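Local atomic coordinates of acetylcholine-binding protein (Bulinus truncatus, PDB entry 2BJ0), a protein that probably binds acetylcholine and related nicotinic ligands as a soluble pentameric counterpart of the extracellular ligand-binding domain of nicotinic receptors. Residues L29-M34 against I137-W142. Numbering follows the deposited sequence.
Sequences LNFKLM and IKVGSW
V139 meets F31 and L29 in the interior of an immunoglobulin-like β-sandwich, where residues 29-34 and 137-142 belong to different sheets and face each other across the hydrophobic layer. The evidence for face-to-face sheet packing is the backbone spacing: the closest CA atoms, those of L29 and V139, stand 9.5 Å apart, and the two segments touch through apolar side chains alone, burying a modest 130 Å². F31 and V139 approach from opposite directions. The ring of F31 leads with its far end, CZ lying 3.8 Å from V139 CG2, and CE1 of the same ring follows at 4.0 Å from that methyl. Branching at CB lets V139 serve two neighbours: CG1 is anti to its backbone N (chi1 -167°) and turns to L29, while CG2 takes the place beside that N and meets the ring obliquely. L29 reaches across with an extended chain, CD1 anti to CA (chi2 -177°), and touches more loosely, CD1 to V139 CG1 being 4.4 Å. Neighbouring strands widen the cluster: I194 lies on L29, I196 on F31 and F87 on V139. Strand alternation sends N30 and K32 to the other face, where N30 OD1 accepts from E156 N and K32 NZ forms salt bridges with E156 and E163. Farther along, past the end of the strand, W142 stands with its ring edge-to-face to W51 of a neighbouring subunit, and its O is hydrogen-bonded to the N atom of a bound 3-cyclohexyl-1-propylsulfonic acid, probably from the crystallisation liquor, consistent with the family's interfacial ligand pocket. Back in the core, L29 and F31 also pack within their own strand, L29 CD1 sitting 3.9 Å from F31 CZ, which closes a triangle of side chains with V139.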
ATOM      1  N   LEU A  29      -8.284  -4.199 -27.411  1.00 27.94           N
ATOM      2  CA  LEU A  29      -7.298  -3.293 -26.796  1.00 27.21           C
ATOM      3  C   LEU A  29      -6.742  -2.333 -27.809  1.00 27.55           C
ATOM      4  O   LEU A  29      -6.402  -2.730 -28.934  1.00 26.27           O
ATOM      5  CB  LEU A  29      -6.101  -4.074 -26.254  1.00 27.15           C
ATOM      6  CG  LEU A  29      -6.361  -5.081 -25.150  1.00 26.63           C
ATOM      7  CD1 LEU A  29      -5.044  -5.719 -24.677  1.00 25.82           C
ATOM      8  CD2 LEU A  29      -7.108  -4.369 -24.019  1.00 29.22           C
ATOM      9  N   ASN A  30      -6.675  -1.073 -27.411  1.00 27.09           N
ATOM     10  CA  ASN A  30      -5.937  -0.023 -28.102  1.00 27.04           C
ATOM     11  C   ASN A  30      -5.083   0.640 -27.030  1.00 27.13           C
ATOM     12  O   ASN A  30      -5.365   0.460 -25.851  1.00 26.94           O
ATOM     13  CB  ASN A  30      -6.883   0.980 -28.765  1.00 26.68           C
ATOM     14  CG  ASN A  30      -7.379   0.495 -30.141  1.00 30.33           C
ATOM     15  OD1 ASN A  30      -8.574   0.456 -30.396  1.00 31.70           O
ATOM     16  ND2 ASN A  30      -6.445   0.088 -31.008  1.00 29.72           N
ATOM     17  N   PHE A  31      -4.056   1.383 -27.425  1.00 26.73           N
ATOM     18  CA  PHE A  31      -3.124   1.957 -26.477  1.00 27.51           C
ATOM     19  C   PHE A  31      -2.801   3.367 -26.872  1.00 27.90           C
ATOM     20  O   PHE A  31      -2.840   3.721 -28.049  1.00 28.64           O
ATOM     21  CB  PHE A  31      -1.820   1.134 -26.391  1.00 26.39           C
ATOM     22  CG  PHE A  31      -2.015  -0.270 -25.924  1.00 26.53           C
ATOM     23  CD1 PHE A  31      -2.019  -0.571 -24.563  1.00 23.90           C
ATOM     24  CD2 PHE A  31      -2.168  -1.303 -26.836  1.00 24.14           C
ATOM     25  CE1 PHE A  31      -2.198  -1.855 -24.114  1.00 26.33           C
ATOM     26  CE2 PHE A  31      -2.340  -2.595 -26.393  1.00 28.07           C
ATOM     27  CZ  PHE A  31      -2.354  -2.883 -25.018  1.00 28.42           C
ATOM     28  N   LYS A  32      -2.471   4.170 -25.876  1.00 27.25           N
ATOM     29  CA  LYS A  32      -1.959   5.498 -26.093  1.00 27.17           C
ATOM     30  C   LYS A  32      -0.654   5.609 -25.312  1.00 27.11           C
ATOM     31  O   LYS A  32      -0.665   5.577 -24.066  1.00 26.54           O
ATOM     32  CB  LYS A  32      -2.952   6.561 -25.592  1.00 27.42           C
ATOM     33  CG  LYS A  32      -4.323   6.553 -26.290  1.00 28.96           C
ATOM     34  CD  LYS A  32      -4.212   7.247 -27.642  1.00 31.70           C
ATOM     35  CE  LYS A  32      -5.280   6.761 -28.560  1.00 35.16           C
ATOM     36  NZ  LYS A  32      -5.159   7.394 -29.905  1.00 35.58           N
ATOM     37  N   LEU A  33       0.463   5.749 -26.026  1.00 26.33           N
ATOM     38  CA  LEU A  33       1.727   6.019 -25.383  1.00 26.69           C
ATOM     39  C   LEU A  33       1.788   7.520 -25.137  1.00 26.70           C
ATOM     40  O   LEU A  33       1.846   8.283 -26.082  1.00 26.87           O
ATOM     41  CB  LEU A  33       2.926   5.493 -26.202  1.00 26.50           C
ATOM     42  CG  LEU A  33       4.340   5.706 -25.637  1.00 28.42           C
ATOM     43  CD1 LEU A  33       4.502   4.997 -24.287  1.00 27.93           C
ATOM     44  CD2 LEU A  33       5.425   5.209 -26.588  1.00 28.13           C
ATOM     45  N   MET A  34       1.730   7.914 -23.856  1.00 25.33           N
ATOM     46  CA  MET A  34       1.606   9.322 -23.456  1.00 24.27           C
ATOM     47  C   MET A  34       2.932  10.036 -23.228  1.00 24.02           C
ATOM     48  O   MET A  34       3.065  11.237 -23.510  1.00 23.30           O
ATOM     49  CB  MET A  34       0.763   9.430 -22.179  1.00 24.23           C
ATOM     50  CG  MET A  34      -0.602   8.764 -22.273  1.00 25.71           C
ATOM     51  SD  MET A  34      -1.683   9.533 -23.491  1.00 29.77           S
ATOM     52  CE  MET A  34      -1.958  11.138 -22.739  1.00 27.24           C
ATOM     53  N   ILE A 137       6.563  -3.692 -25.685  1.00 31.29           N
ATOM     54  CA  ILE A 137       5.751  -3.975 -24.501  1.00 30.94           C
ATOM     55  C   ILE A 137       4.747  -5.086 -24.821  1.00 31.07           C
ATOM     56  O   ILE A 137       3.990  -4.982 -25.788  1.00 30.72           O
ATOM     57  CB  ILE A 137       5.019  -2.694 -24.024  1.00 30.57           C
ATOM     58  CG1 ILE A 137       6.002  -1.644 -23.536  1.00 29.28           C
ATOM     59  CG2 ILE A 137       4.001  -3.036 -22.925  1.00 29.67           C
ATOM     60  CD1 ILE A 137       5.400  -0.226 -23.543  1.00 30.07           C
ATOM     61  N   LYS A 138       4.744  -6.133 -23.998  1.00 30.42           N
ATOM     62  CA  LYS A 138       3.890  -7.298 -24.200  1.00 31.13           C
ATOM     63  C   LYS A 138       2.738  -7.307 -23.190  1.00 30.04           C
ATOM     64  O   LYS A 138       2.975  -7.302 -21.971  1.00 30.05           O
ATOM     65  CB  LYS A 138       4.729  -8.576 -24.101  1.00 30.78           C
ATOM     66  CG  LYS A 138       3.975  -9.857 -24.472  1.00 33.23           C
ATOM     67  CD  LYS A 138       4.931 -11.074 -24.484  1.00 33.39           C
ATOM     68  CE  LYS A 138       4.193 -12.410 -24.270  1.00 32.79           C
ATOM     69  NZ  LYS A 138       5.168 -13.559 -24.221  1.00 35.28           N
ATOM     70  N   VAL A 139       1.500  -7.292 -23.695  1.00 28.63           N
ATOM     71  CA  VAL A 139       0.307  -7.285 -22.853  1.00 27.45           C
ATOM     72  C   VAL A 139      -0.610  -8.449 -23.179  1.00 27.47           C
ATOM     73  O   VAL A 139      -0.925  -8.707 -24.371  1.00 25.26           O
ATOM     74  CB  VAL A 139      -0.531  -5.999 -23.104  1.00 28.63           C
ATOM     75  CG1 VAL A 139      -1.598  -5.823 -22.007  1.00 28.80           C
ATOM     76  CG2 VAL A 139       0.353  -4.759 -23.219  1.00 28.21           C
ATOM     77  N   GLY A 140      -1.079  -9.149 -22.156  1.00 25.09           N
ATOM     78  CA  GLY A 140      -2.099 -10.178 -22.399  1.00 24.70           C
ATOM     79  C   GLY A 140      -2.698 -10.642 -21.092  1.00 25.51           C
ATOM     80  O   GLY A 140      -2.265 -10.187 -20.022  1.00 25.61           O
ATOM     81  N   SER A 141      -3.707 -11.507 -21.159  1.00 24.90           N
ATOM     82  CA  SER A 141      -4.283 -12.046 -19.943  1.00 25.32           C
ATOM     83  C   SER A 141      -3.290 -12.991 -19.311  1.00 26.23           C
ATOM     84  O   SER A 141      -2.670 -13.829 -19.987  1.00 26.49           O
ATOM     85  CB  SER A 141      -5.587 -12.762 -20.219  1.00 24.76           C
ATOM     86  OG  SER A 141      -6.006 -13.510 -19.110  1.00 23.40           O
ATOM     87  N   TRP A 142      -3.130 -12.857 -18.002  1.00 25.83           N
ATOM     88  CA  TRP A 142      -2.232 -13.735 -17.292  1.00 25.88           C
ATOM     89  C   TRP A 142      -2.769 -15.144 -17.143  1.00 25.72           C
ATOM     90  O   TRP A 142      -1.982 -16.088 -17.113  1.00 25.74           O
ATOM     91  CB  TRP A 142      -1.933 -13.168 -15.899  1.00 27.11           C
ATOM     92  CG  TRP A 142      -0.777 -13.841 -15.231  1.00 27.42           C
ATOM     93  CD1 TRP A 142      -0.822 -14.626 -14.129  1.00 28.34           C
ATOM     94  CD2 TRP A 142       0.596 -13.794 -15.637  1.00 29.02           C
ATOM     95  NE1 TRP A 142       0.440 -15.063 -13.806  1.00 29.82           N
ATOM     96  CE2 TRP A 142       1.332 -14.562 -14.712  1.00 28.11           C
ATOM     97  CE3 TRP A 142       1.289 -13.150 -16.676  1.00 30.32           C
ATOM     98  CZ2 TRP A 142       2.715 -14.720 -14.793  1.00 28.50           C
ATOM     99  CZ3 TRP A 142       2.678 -13.309 -16.758  1.00 29.65           C
ATOM    100  CH2 TRP A 142       3.367 -14.103 -15.827  1.00 28.02           C
TER